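Local coordinates for protein HIRA (Homo sapiens, PDB 5YJE) that cooperates with ASF1A in replication-independent chromatin assembly as a trimerizing histone H3.3 chaperone subunit, represented here by its C-terminal part, at residues G101-C107 / C140-V145; Y203-P207 / L285-S289; L222-F228 / T272-L277; S241-A245 / S289-Y293; Y276-V281 / W296-Y300. All blocks are in the same frame, centred on the assembly; numbering follows the deposited sequence.

How the contacts relate
From the N terminus, contact 1 closes first: it joins the hairpin turns of two successive four-stranded sheets and stands in series before the rest, its nearest atoms about 7 Å from contact 2. Contact 2 then spans 203-289, tying strand 201-206 to the end of helix 266-286, and contact 3 lies wholly within that span, laying the 222-228 loop on the same helix. Contact 4 crosses contact 3 and finishes on the stretch where contact 2 ends, sharing S289; it brings helix 243-247 to the start of helix 290-307. Contact 5 begins where contact 3 ends, shares Y276 and L277 with it, crosses contacts 2 and 4, and pairs helices 266-286 and 290-307.

Contact 1. Residues G101-C107 / C140-V145; sequences GSCDVVC and CTGSYV
S102 reaches across to the turn at G142 and makes the principal polar link between two neighbouring antiparallel sheets. Followed outward, its CB first lies 3.5 Å from G142 O and also packs against CB of C140. One bond further, chi1 of 64° sets OG between the backbone N and the carbonyl carbon, from where it donates to G142 O over a short 2.5 Å. The donor stands 20° from the plane of that carbonyl, so it approaches slightly from one side. On its own segment the same OG accepts D104 N at 3.1 Å and V105 N at 3.2 Å, which makes an ST turn and an ST motif at once.

The receiving carbonyl belongs to a type II' turn from T141 to Y144, with G142 in its positive-phi position. Beside it, S143 OG gives D104 OD2 a weak hydrogen bond. Behind the polar rim the contact becomes apolar: V105 CG2 crosses the V145 side chain and meets CG2 of that residue at 3.9 Å, and C107 SG lies 3.3 Å from C140 SG, close but too far for a disulfide. V145 CG1 packs on the same C107 sulfur.

Strands 96-101 and 105-110 thus meet strands 135-141 and 144-149 turn against turn, consistent with successive blades of a propeller-like fold. With one donated and two accepted bonds, the S102 hydroxyl ties the tip of its own hairpin to the tip of the 135-141/144-149 hairpin in the next sheet, while sulfur and valine groups fill the inner side.

Contact 2. Residues Y203-P207 / L285-S289; sequences YCFNP and LTLQS
N206 and T286 join an inner strand of the fourth sheet to a helix end: strand 201-206 meets the last turn of helix 266-286, which closes in a Schellman motif. Q288 has positive phi and two bonds run back into the last turn, one of them from Q288 N to L285 O.

The hydrogen bonding across the contact rests on N206 ND2, which donates to T286 O at 3.0 Å with an N-H...O angle of 137°. ND2 lies in the plane of the carbonyl, on a lone pair, although T286 O is tilted 17° out of the N206 amide plane. With CG anti to the backbone N (chi1 -171°), the amide extends from the strand toward the helix, and its other end, OD1, accepts the amide of L209. Bonds at both ends fix the rotation of the group and give a carbonyl of the last helical turn a donor. T286 OG1 has partners elsewhere: A282 O within the helix and S127 OG of the second subunit, so this helix end also belongs to a subunit interface.

The apolar part is built on C204. Its SG touches T286 CG2 at a tight 3.3 Å and L287 CD2 at 3.8 Å. L287 starts out from the backbone away from the strand, and only the end of its side chain comes back to the sulfur.

Looser van der Waals contacts finish the join. The extended Q288 chain comes at P207 from the opposite direction, leaving NE2 4.0 Å from P207 CD and 3.9 Å from N206 ND2.

Contact 3. Residues L222-F228 / T272-L277; sequences LAQCADF and TTLAYL
The 222-228 loop, without regular secondary structure, runs along helix 266-286, with CA of A226 only 4.2 Å from CA of T273 and CA of L222 5.6 Å from CA of Y276. Such closeness lets the main chain take part: D227 N donates to T273 OG1 at 2.8 Å, nearly straight at 170°, while that hydroxyl is also bonded to Q269 O one turn earlier.

Y276 provides the broadest surface. CA of A223 sits over one face of its ring, 3.9 Å from the centroid, and A223 CB presses on CE1 at 3.3 Å; A226 CB meets CD2. F228 crosses Y276 at about a right angle, its CE1 3.8 Å from CE2 of the tyrosine. One face of the F228 ring is covered by L277 CD2, 4° off the ring normal over the centre, a CH-pi contact. At the other end L222 divides its branches, CD2 going to T272 CB and CD1 to A275 CB.

The loop thereby covers one flank of helix 266-286. F228 also reaches V299 of helix 290-307, and T273 meets Y303 there, whereas L222, C225, T272 and A275 pack on T93, V71, L76 and V91 of the second subunit, respectively.

Contact 4. Residues S241-A245 / S289-Y293; sequences SGPLA and SSHEY
E292 points its carboxylate at the N terminus of helix 243-247, where G242 holds the N-cap position, so that one side chain links the starts of two helices. Its CG lies anti to the carbonyl carbon (chi1 -75°), and from there the chain runs extended, which carries the acid across to the backbone amides of the first turn.

The two oxygens are used differently. OE2 accepts A245 N at 2.8 Å with an N-H...O angle of 153°, met on its syn side and 20° out of the carboxylate plane. OE1 takes a weak bond from L244 N at 2.9 Å and, on its anti side, a hydroxyl bond from S289 OG, also 2.9 Å. S289 is itself the N-cap residue of helix 290-307, and its hydroxyl here donates to the acid. In this way S289 positions E292, which in turn holds the other helix. Three donors, one of them weakly bound, grip the carboxylate, and the start of helix 243-247 would probably help to stabilise its negative charge.

Because G242 has no side chain, the carboxylate can settle close over it, with OE2 3.3 Å from G242 CA. L244 CB lies near E292 OE1, while its side chain also packs on Q280 and A283 of helix 266-286.

The proline ring of P243 crosses the glutamate at a slant. Its nitrogen has no hydrogen to offer, but its CD lies close to two oxygens, 3.2 Å from E292 OE1 and 3.3 Å from S289 OG.

Contact 5. Residues Y276-V281 / W296-Y300; sequences YLENQV and WLLVY
Q280 lies over one face of the W296 indole: its CB stands 3.5 Å above the ring plane toward the rim, and its CG is 3.8 Å from the centroid of the six-membered ring, a CH-pi contact. The amide beyond does not lie flat on the indole, since the two planes are 79° apart; NE2 comes down on CZ2 at 3.3 Å. A bend at chi2 (-57°) folds the glutamine chain this way, and Q280 OE1 is bonded to Q248. At the indole edge, near its plane, L277 CD2 meets CZ3 at 3.7 Å. CG of Q280 also covers a face of the Y276 ring, so this one methylene touches both aromatic groups.

W296 is a knob in a hole formed by Y276, L277, Q280 and V281. V281 CG2 packs on the W296 backbone, 3.4 Å from W296 O, and on CB of Y300. The Y300 ring passes beside L277 CB, and its hydroxyl donates to E278 OE1 at 2.8 Å, on the anti side of the carboxylate. E278 OE2 accepts R124 N of the second subunit, so the acid that holds the tyrosine also reaches the trimer interface; R312 makes only a long, weak ion pair with OE1.

The segments of the two helices approach to 9.0 Å between axes at 157°, close to antiparallel. With helix 266-286 leading through a short turn into helix 290-307, this near-antiparallel packing, with W296 as a knob, is that of an alpha-helical hairpin, here flanked by L244 of helix 243-247 on its W296 side.

Contact 1. Residues G101-C107 / C140-V145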
# COMPACT_ATOMS: atom_id res chain seq x y z
N GLY B 101 17.68 -17.02 10.44
CA GLY B 101 18.22 -17.36 9.13
C GLY B 101 17.46 -18.49 8.47
O GLY B 101 16.80 -19.29 9.14
N SER B 102 17.58 -18.54 7.15
CA SER B 102 16.94 -19.57 6.35
C SER B 102 17.95 -20.12 5.36
O SER B 102 19.15 -19.85 5.46
CB SER B 102 15.72 -19.01 5.62
OG SER B 102 16.10 -18.00 4.68
N CYS B 103 17.48 -20.88 4.37
CA CYS B 103 18.37 -21.27 3.28
C CYS B 103 18.81 -20.08 2.44
O CYS B 103 19.76 -20.22 1.66
CB CYS B 103 17.68 -22.30 2.40
SG CYS B 103 16.11 -21.66 1.68
N ASP B 104 18.16 -18.93 2.57
CA ASP B 104 18.39 -17.81 1.68
C ASP B 104 19.02 -16.62 2.36
O ASP B 104 19.83 -15.92 1.75
CB ASP B 104 17.08 -17.36 1.04
CG ASP B 104 16.56 -18.35 0.05
OD1 ASP B 104 17.36 -19.14 -0.48
OD2 ASP B 104 15.34 -18.34 -0.19
N VAL B 105 18.67 -16.34 3.62
CA VAL B 105 19.14 -15.14 4.28
C VAL B 105 19.58 -15.47 5.69
O VAL B 105 19.22 -16.50 6.26
CB VAL B 105 18.08 -14.01 4.33
CG1 VAL B 105 17.37 -13.86 2.99
CG2 VAL B 105 17.12 -14.25 5.44
N VAL B 106 20.37 -14.57 6.25
CA VAL B 106 20.67 -14.52 7.67
C VAL B 106 20.42 -13.08 8.07
O VAL B 106 20.89 -12.17 7.39
CB VAL B 106 22.13 -14.92 7.97
CG1 VAL B 106 22.48 -14.59 9.40
CG2 VAL B 106 22.38 -16.38 7.67
N CYS B 107 19.68 -12.87 9.14
CA CYS B 107 19.47 -11.49 9.55
C CYS B 107 19.75 -11.37 11.03
O CYS B 107 19.65 -12.34 11.78
CB CYS B 107 18.05 -11.02 9.22
SG CYS B 107 16.87 -12.17 9.78
N CYS B 140 12.82 -16.21 9.84
CA CYS B 140 12.96 -16.23 8.39
C CYS B 140 12.39 -17.52 7.82
O CYS B 140 12.50 -18.59 8.42
CB CYS B 140 14.41 -16.13 7.90
SG CYS B 140 15.28 -14.94 8.80
N THR B 141 11.80 -17.38 6.64
CA THR B 141 11.36 -18.49 5.81
C THR B 141 11.73 -18.08 4.41
O THR B 141 11.21 -17.07 3.91
CB THR B 141 9.85 -18.72 5.93
OG1 THR B 141 9.50 -18.98 7.30
CG2 THR B 141 9.41 -19.90 5.07
N GLY B 142 12.63 -18.82 3.78
CA GLY B 142 13.10 -18.37 2.48
C GLY B 142 13.62 -16.95 2.56
O GLY B 142 14.42 -16.60 3.43
N SER B 143 13.14 -16.10 1.67
CA SER B 143 13.58 -14.71 1.61
C SER B 143 12.69 -13.77 2.41
O SER B 143 12.80 -12.55 2.25
CB SER B 143 13.66 -14.26 0.15
OG SER B 143 14.47 -15.15 -0.59
N TYR B 144 11.80 -14.31 3.23
CA TYR B 144 10.92 -13.50 4.07
C TYR B 144 11.53 -13.34 5.45
O TYR B 144 11.94 -14.32 6.09
CB TYR B 144 9.52 -14.13 4.15
CG TYR B 144 8.77 -14.13 2.83
CD1 TYR B 144 8.16 -12.97 2.35
CD2 TYR B 144 8.66 -15.29 2.07
CE1 TYR B 144 7.45 -12.98 1.12
CE2 TYR B 144 7.97 -15.30 0.84
CZ TYR B 144 7.37 -14.14 0.38
OH TYR B 144 6.68 -14.17 -0.82
N VAL B 145 11.62 -12.09 5.90
CA VAL B 145 12.14 -11.75 7.21
C VAL B 145 11.01 -11.10 7.99
O VAL B 145 10.36 -10.17 7.49
CB VAL B 145 13.36 -10.80 7.13
CG1 VAL B 145 13.81 -10.39 8.54
CG2 VAL B 145 14.50 -11.49 6.39

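Contact 2. Residues Y203-P207 / L285-S289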
# COMPACT_ATOMS: atom_id res chain seq x y z
N TYR B 203 -4.87 -16.82 14.05
CA TYR B 203 -5.07 -15.66 13.19
C TYR B 203 -3.87 -15.56 12.26
O TYR B 203 -2.73 -15.68 12.70
CB TYR B 203 -5.19 -14.37 13.99
CG TYR B 203 -6.34 -14.32 14.95
CD1 TYR B 203 -6.22 -14.81 16.26
CD2 TYR B 203 -7.56 -13.78 14.56
CE1 TYR B 203 -7.29 -14.75 17.14
CE2 TYR B 203 -8.61 -13.71 15.41
CZ TYR B 203 -8.50 -14.19 16.69
OH TYR B 203 -9.60 -14.10 17.50
N CYS B 204 -4.13 -15.35 10.99
CA CYS B 204 -3.06 -15.07 10.07
C CYS B 204 -3.29 -13.67 9.51
O CYS B 204 -4.43 -13.18 9.50
CB CYS B 204 -2.98 -16.12 8.98
SG CYS B 204 -4.10 -15.78 7.65
N PHE B 205 -2.21 -13.02 9.07
CA PHE B 205 -2.33 -11.70 8.46
C PHE B 205 -2.31 -11.86 6.94
O PHE B 205 -1.36 -12.41 6.38
CB PHE B 205 -1.22 -10.75 8.91
CG PHE B 205 -1.51 -9.33 8.52
CD1 PHE B 205 -2.25 -8.50 9.35
CD2 PHE B 205 -1.10 -8.84 7.29
CE1 PHE B 205 -2.56 -7.19 8.96
CE2 PHE B 205 -1.39 -7.55 6.92
CZ PHE B 205 -2.13 -6.72 7.75
N ASN B 206 -3.36 -11.38 6.29
CA ASN B 206 -3.40 -11.45 4.84
C ASN B 206 -2.83 -10.15 4.29
O ASN B 206 -3.32 -9.07 4.65
CB ASN B 206 -4.81 -11.67 4.33
CG ASN B 206 -4.84 -11.97 2.83
OD1 ASN B 206 -5.27 -11.14 2.03
ND2 ASN B 206 -4.32 -13.14 2.44
N PRO B 207 -1.78 -10.20 3.46
CA PRO B 207 -1.17 -8.93 3.02
C PRO B 207 -2.02 -8.17 2.02
O PRO B 207 -2.06 -6.93 2.07
CB PRO B 207 0.18 -9.38 2.42
CG PRO B 207 0.45 -10.72 3.02
CD PRO B 207 -0.94 -11.36 3.14
N LEU B 285 -7.36 -20.17 1.12
CA LEU B 285 -7.11 -18.99 0.28
C LEU B 285 -6.38 -17.88 1.06
O LEU B 285 -5.40 -17.31 0.58
CB LEU B 285 -8.44 -18.49 -0.28
CG LEU B 285 -8.44 -17.23 -1.13
CD1 LEU B 285 -7.66 -17.44 -2.40
CD2 LEU B 285 -9.87 -16.90 -1.47
N THR B 286 -6.87 -17.56 2.26
CA THR B 286 -6.25 -16.55 3.11
C THR B 286 -4.78 -16.88 3.40
O THR B 286 -3.93 -15.98 3.42
CB THR B 286 -7.04 -16.45 4.42
OG1 THR B 286 -8.37 -16.03 4.14
CG2 THR B 286 -6.41 -15.46 5.35
N LEU B 287 -4.49 -18.14 3.68
CA LEU B 287 -3.13 -18.62 3.88
C LEU B 287 -2.33 -18.68 2.58
O LEU B 287 -1.12 -18.92 2.64
CB LEU B 287 -3.15 -20.00 4.54
CG LEU B 287 -3.14 -20.13 6.07
CD1 LEU B 287 -1.84 -19.59 6.67
CD2 LEU B 287 -4.31 -19.40 6.66
N GLN B 288 -2.98 -18.50 1.43
CA GLN B 288 -2.34 -18.68 0.13
C GLN B 288 -1.65 -20.04 0.05
O GLN B 288 -0.54 -20.17 -0.48
CB GLN B 288 -1.35 -17.55 -0.16
CG GLN B 288 -1.95 -16.16 -0.10
CD GLN B 288 -0.91 -15.06 -0.34
OE1 GLN B 288 0.19 -15.32 -0.83
NE2 GLN B 288 -1.27 -13.83 0.04
N SER B 289 -2.31 -21.07 0.56
CA SER B 289 -1.79 -22.44 0.55
C SER B 289 -2.46 -23.20 -0.60
O SER B 289 -3.57 -23.70 -0.46
CB SER B 289 -2.05 -23.11 1.89
OG SER B 289 -1.97 -24.52 1.79

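Contact 3. Residues L222-F228 / T272-L277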
# COMPACT_ATOMS: atom_id res chain seq x y z
N LEU B 222 -16.78 -26.27 13.73
CA LEU B 222 -17.87 -27.06 13.20
C LEU B 222 -17.40 -28.37 12.59
O LEU B 222 -18.22 -29.11 12.03
CB LEU B 222 -18.63 -26.25 12.15
CG LEU B 222 -19.32 -25.01 12.70
CD1 LEU B 222 -19.42 -23.96 11.62
CD2 LEU B 222 -20.70 -25.37 13.24
N ALA B 223 -16.11 -28.68 12.72
CA ALA B 223 -15.54 -29.84 12.03
C ALA B 223 -16.11 -31.16 12.55
O ALA B 223 -16.35 -32.09 11.77
CB ALA B 223 -14.02 -29.83 12.15
N GLN B 224 -16.33 -31.27 13.86
CA GLN B 224 -16.77 -32.56 14.40
C GLN B 224 -18.18 -32.93 13.94
O GLN B 224 -18.52 -34.12 13.86
CB GLN B 224 -16.68 -32.56 15.93
N CYS B 225 -19.01 -31.95 13.61
CA CYS B 225 -20.37 -32.22 13.17
C CYS B 225 -20.54 -32.11 11.66
O CYS B 225 -21.63 -32.39 11.16
CB CYS B 225 -21.34 -31.30 13.91
SG CYS B 225 -21.39 -31.66 15.69
N ALA B 226 -19.49 -31.73 10.94
CA ALA B 226 -19.57 -31.68 9.49
C ALA B 226 -19.62 -33.08 8.91
O ALA B 226 -18.78 -33.93 9.22
CB ALA B 226 -18.36 -30.91 8.93
N ASP B 227 -20.59 -33.32 8.03
CA ASP B 227 -20.84 -34.62 7.41
C ASP B 227 -20.68 -34.48 5.90
O ASP B 227 -21.56 -33.92 5.23
CB ASP B 227 -22.23 -35.13 7.79
CG ASP B 227 -22.65 -36.36 6.99
OD1 ASP B 227 -21.77 -37.03 6.41
OD2 ASP B 227 -23.87 -36.67 6.96
N PHE B 228 -19.58 -34.99 5.37
CA PHE B 228 -19.27 -34.86 3.95
C PHE B 228 -18.33 -36.00 3.59
O PHE B 228 -17.83 -36.71 4.46
CB PHE B 228 -18.64 -33.49 3.64
CG PHE B 228 -17.36 -33.23 4.38
CD1 PHE B 228 -17.38 -32.72 5.67
CD2 PHE B 228 -16.13 -33.55 3.81
CE1 PHE B 228 -16.20 -32.52 6.37
CE2 PHE B 228 -14.95 -33.35 4.50
CZ PHE B 228 -14.97 -32.84 5.78
N THR B 272 -24.26 -26.53 8.87
CA THR B 272 -22.97 -26.54 9.55
C THR B 272 -21.90 -27.13 8.65
O THR B 272 -20.77 -26.62 8.62
CB THR B 272 -23.04 -27.28 10.87
OG1 THR B 272 -23.34 -28.66 10.63
CG2 THR B 272 -24.10 -26.68 11.78
N THR B 273 -22.23 -28.16 7.88
CA THR B 273 -21.25 -28.76 6.98
C THR B 273 -20.83 -27.76 5.90
O THR B 273 -19.64 -27.63 5.60
CB THR B 273 -21.82 -30.04 6.36
OG1 THR B 273 -22.04 -31.00 7.40
CG2 THR B 273 -20.86 -30.65 5.35
N LEU B 274 -21.80 -27.04 5.33
CA LEU B 274 -21.50 -26.02 4.33
C LEU B 274 -20.62 -24.91 4.93
O LEU B 274 -19.61 -24.53 4.34
CB LEU B 274 -22.80 -25.42 3.80
CG LEU B 274 -23.36 -25.71 2.40
CD1 LEU B 274 -24.31 -24.60 2.04
CD2 LEU B 274 -22.30 -25.82 1.35
N ALA B 275 -21.01 -24.40 6.10
CA ALA B 275 -20.24 -23.34 6.75
C ALA B 275 -18.82 -23.80 7.03
O ALA B 275 -17.86 -23.07 6.75
CB ALA B 275 -20.93 -22.91 8.04
N TYR B 276 -18.66 -25.03 7.53
CA TYR B 276 -17.34 -25.57 7.78
C TYR B 276 -16.50 -25.64 6.51
O TYR B 276 -15.34 -25.21 6.51
CB TYR B 276 -17.45 -26.96 8.40
CG TYR B 276 -16.11 -27.67 8.48
CD1 TYR B 276 -15.13 -27.24 9.38
CD2 TYR B 276 -15.79 -28.74 7.64
CE1 TYR B 276 -13.90 -27.87 9.47
CE2 TYR B 276 -14.57 -29.39 7.73
CZ TYR B 276 -13.62 -28.94 8.65
OH TYR B 276 -12.40 -29.54 8.76
N LEU B 277 -17.05 -26.23 5.44
CA LEU B 277 -16.24 -26.41 4.24
C LEU B 277 -15.91 -25.07 3.58
O LEU B 277 -14.81 -24.90 3.03
CB LEU B 277 -16.94 -27.36 3.26
CG LEU B 277 -17.02 -28.84 3.66
CD1 LEU B 277 -17.97 -29.63 2.75
CD2 LEU B 277 -15.64 -29.51 3.66

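Contact 4. Residues S241-A245 / S289-Y293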
# COMPACT_ATOMS: atom_id res chain seq x y z
N SER B 241 0.78 -31.68 5.84
CA SER B 241 2.06 -31.02 5.57
C SER B 241 1.84 -29.54 5.24
O SER B 241 2.72 -28.71 5.48
CB SER B 241 2.81 -31.72 4.42
N GLY B 242 0.64 -29.22 4.73
CA GLY B 242 0.27 -27.86 4.42
C GLY B 242 0.13 -26.99 5.66
O GLY B 242 0.03 -27.48 6.79
N PRO B 243 0.11 -25.67 5.47
CA PRO B 243 -0.03 -24.77 6.62
C PRO B 243 -1.32 -25.02 7.40
O PRO B 243 -1.22 -25.41 8.56
CB PRO B 243 -0.00 -23.37 5.99
CG PRO B 243 0.60 -23.56 4.63
CD PRO B 243 0.20 -24.93 4.20
N LEU B 244 -2.50 -24.82 6.78
CA LEU B 244 -3.80 -24.99 7.44
C LEU B 244 -3.88 -26.30 8.22
O LEU B 244 -4.35 -26.33 9.37
CB LEU B 244 -4.94 -24.95 6.41
CG LEU B 244 -6.39 -24.88 6.94
CD1 LEU B 244 -6.66 -23.58 7.68
CD2 LEU B 244 -7.39 -25.05 5.81
N ALA B 245 -3.41 -27.38 7.60
CA ALA B 245 -3.33 -28.65 8.31
C ALA B 245 -2.49 -28.53 9.57
O ALA B 245 -2.87 -29.04 10.63
CB ALA B 245 -2.78 -29.74 7.39
N SER B 289 -2.31 -21.07 0.56
CA SER B 289 -1.79 -22.44 0.55
C SER B 289 -2.46 -23.20 -0.60
O SER B 289 -3.57 -23.70 -0.46
CB SER B 289 -2.05 -23.11 1.89
OG SER B 289 -1.97 -24.52 1.79
N SER B 290 -1.74 -23.32 -1.72
CA SER B 290 -2.36 -23.69 -2.99
C SER B 290 -2.85 -25.14 -3.00
O SER B 290 -3.97 -25.42 -3.44
CB SER B 290 -1.39 -23.46 -4.15
OG SER B 290 -0.45 -24.51 -4.25
N HIS B 291 -2.00 -26.08 -2.58
CA HIS B 291 -2.44 -27.47 -2.57
C HIS B 291 -3.65 -27.65 -1.67
O HIS B 291 -4.61 -28.35 -2.03
CB HIS B 291 -1.28 -28.38 -2.14
N GLU B 292 -3.66 -26.98 -0.51
CA GLU B 292 -4.78 -27.11 0.43
C GLU B 292 -6.02 -26.39 -0.10
O GLU B 292 -7.14 -26.87 0.10
CB GLU B 292 -4.37 -26.58 1.81
CG GLU B 292 -3.44 -27.55 2.55
CD GLU B 292 -3.07 -27.09 3.95
OE1 GLU B 292 -2.85 -25.88 4.15
OE2 GLU B 292 -3.02 -27.95 4.87
N TYR B 293 -5.83 -25.25 -0.78
CA TYR B 293 -6.96 -24.59 -1.41
C TYR B 293 -7.62 -25.50 -2.43
O TYR B 293 -8.85 -25.68 -2.40
CB TYR B 293 -6.53 -23.28 -2.08
CG TYR B 293 -7.71 -22.56 -2.72
CD1 TYR B 293 -8.59 -21.82 -1.95
CD2 TYR B 293 -7.96 -22.64 -4.09
CE1 TYR B 293 -9.68 -21.17 -2.52
CE2 TYR B 293 -9.05 -21.99 -4.67
CZ TYR B 293 -9.91 -21.26 -3.88
OH TYR B 293 -11.00 -20.61 -4.41

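Contact 5. Residues Y276-V281 / W296-Y300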
# COMPACT_ATOMS: atom_id res chain seq x y z
N TYR B 276 -18.66 -25.03 7.53
CA TYR B 276 -17.34 -25.57 7.78
C TYR B 276 -16.50 -25.64 6.51
O TYR B 276 -15.34 -25.21 6.51
CB TYR B 276 -17.45 -26.96 8.40
CG TYR B 276 -16.11 -27.67 8.48
CD1 TYR B 276 -15.13 -27.24 9.38
CD2 TYR B 276 -15.79 -28.74 7.64
CE1 TYR B 276 -13.90 -27.87 9.47
CE2 TYR B 276 -14.57 -29.39 7.73
CZ TYR B 276 -13.62 -28.94 8.65
OH TYR B 276 -12.40 -29.54 8.76
N LEU B 277 -17.05 -26.23 5.44
CA LEU B 277 -16.24 -26.41 4.24
C LEU B 277 -15.91 -25.07 3.58
O LEU B 277 -14.81 -24.90 3.03
CB LEU B 277 -16.94 -27.36 3.26
CG LEU B 277 -17.02 -28.84 3.66
CD1 LEU B 277 -17.97 -29.63 2.75
CD2 LEU B 277 -15.64 -29.51 3.66
N GLU B 278 -16.83 -24.11 3.64
CA GLU B 278 -16.54 -22.77 3.16
C GLU B 278 -15.45 -22.11 4.00
O GLU B 278 -14.58 -21.41 3.47
CB GLU B 278 -17.83 -21.93 3.14
CG GLU B 278 -18.79 -22.31 2.02
CD GLU B 278 -20.20 -21.68 2.15
OE1 GLU B 278 -21.07 -22.03 1.33
OE2 GLU B 278 -20.44 -20.85 3.07
N ASN B 279 -15.49 -22.31 5.31
CA ASN B 279 -14.43 -21.83 6.20
C ASN B 279 -13.08 -22.42 5.81
O ASN B 279 -12.08 -21.70 5.76
CB ASN B 279 -14.76 -22.21 7.65
CG ASN B 279 -15.74 -21.24 8.31
OD1 ASN B 279 -15.82 -20.07 7.92
ND2 ASN B 279 -16.47 -21.72 9.32
N GLN B 280 -13.03 -23.72 5.53
CA GLN B 280 -11.78 -24.37 5.13
C GLN B 280 -11.25 -23.79 3.83
O GLN B 280 -10.05 -23.49 3.71
CB GLN B 280 -11.99 -25.88 4.97
CG GLN B 280 -12.23 -26.64 6.25
CD GLN B 280 -11.10 -26.43 7.24
OE1 GLN B 280 -11.06 -25.41 7.94
NE2 GLN B 280 -10.16 -27.38 7.31
N VAL B 281 -12.12 -23.65 2.83
CA VAL B 281 -11.72 -23.10 1.53
C VAL B 281 -11.17 -21.68 1.72
O VAL B 281 -10.08 -21.34 1.25
CB VAL B 281 -12.90 -23.15 0.55
CG1 VAL B 281 -12.58 -22.46 -0.78
CG2 VAL B 281 -13.35 -24.59 0.30
N TRP B 296 -9.51 -28.46 -0.62
CA TRP B 296 -10.76 -28.11 0.04
C TRP B 296 -11.81 -27.60 -0.95
O TRP B 296 -13.01 -27.83 -0.75
CB TRP B 296 -10.51 -27.09 1.14
CG TRP B 296 -9.88 -27.71 2.30
CD1 TRP B 296 -8.60 -27.56 2.72
CD2 TRP B 296 -10.50 -28.63 3.22
NE1 TRP B 296 -8.38 -28.31 3.84
CE2 TRP B 296 -9.53 -28.98 4.17
CE3 TRP B 296 -11.79 -29.19 3.32
CZ2 TRP B 296 -9.79 -29.86 5.21
CZ3 TRP B 296 -12.05 -30.05 4.35
CH2 TRP B 296 -11.06 -30.38 5.29
N LEU B 297 -11.39 -26.90 -2.00
CA LEU B 297 -12.34 -26.51 -3.03
C LEU B 297 -12.96 -27.74 -3.68
O LEU B 297 -14.15 -27.75 -3.99
CB LEU B 297 -11.68 -25.64 -4.09
CG LEU B 297 -12.57 -25.23 -5.27
CD1 LEU B 297 -13.65 -24.24 -4.82
CD2 LEU B 297 -11.76 -24.67 -6.46
N LEU B 298 -12.16 -28.80 -3.85
CA LEU B 298 -12.69 -29.98 -4.52
C LEU B 298 -13.63 -30.78 -3.61
O LEU B 298 -14.66 -31.29 -4.07
CB LEU B 298 -11.55 -30.87 -5.00
CG LEU B 298 -10.83 -30.10 -6.14
CD1 LEU B 298 -9.64 -30.85 -6.78
CD2 LEU B 298 -11.84 -29.53 -7.18
N VAL B 299 -13.31 -30.88 -2.32
CA VAL B 299 -14.26 -31.47 -1.37
C VAL B 299 -15.55 -30.65 -1.35
O VAL B 299 -16.65 -31.20 -1.38
CB VAL B 299 -13.61 -31.55 0.02
CG1 VAL B 299 -14.64 -31.97 1.04
CG2 VAL B 299 -12.40 -32.49 0.00
N TYR B 300 -15.42 -29.32 -1.30
CA TYR B 300 -16.58 -28.46 -1.20
C TYR B 300 -17.48 -28.60 -2.41
O TYR B 300 -18.72 -28.63 -2.29
CB TYR B 300 -16.12 -27.01 -1.03
CG TYR B 300 -17.23 -25.99 -1.03
CD1 TYR B 300 -18.22 -26.00 -0.05
CD2 TYR B 300 -17.26 -24.98 -1.98
CE1 TYR B 300 -19.23 -25.05 -0.05
CE2 TYR B 300 -18.27 -24.04 -1.99
CZ TYR B 300 -19.25 -24.08 -1.03
OH TYR B 300 -20.23 -23.11 -1.06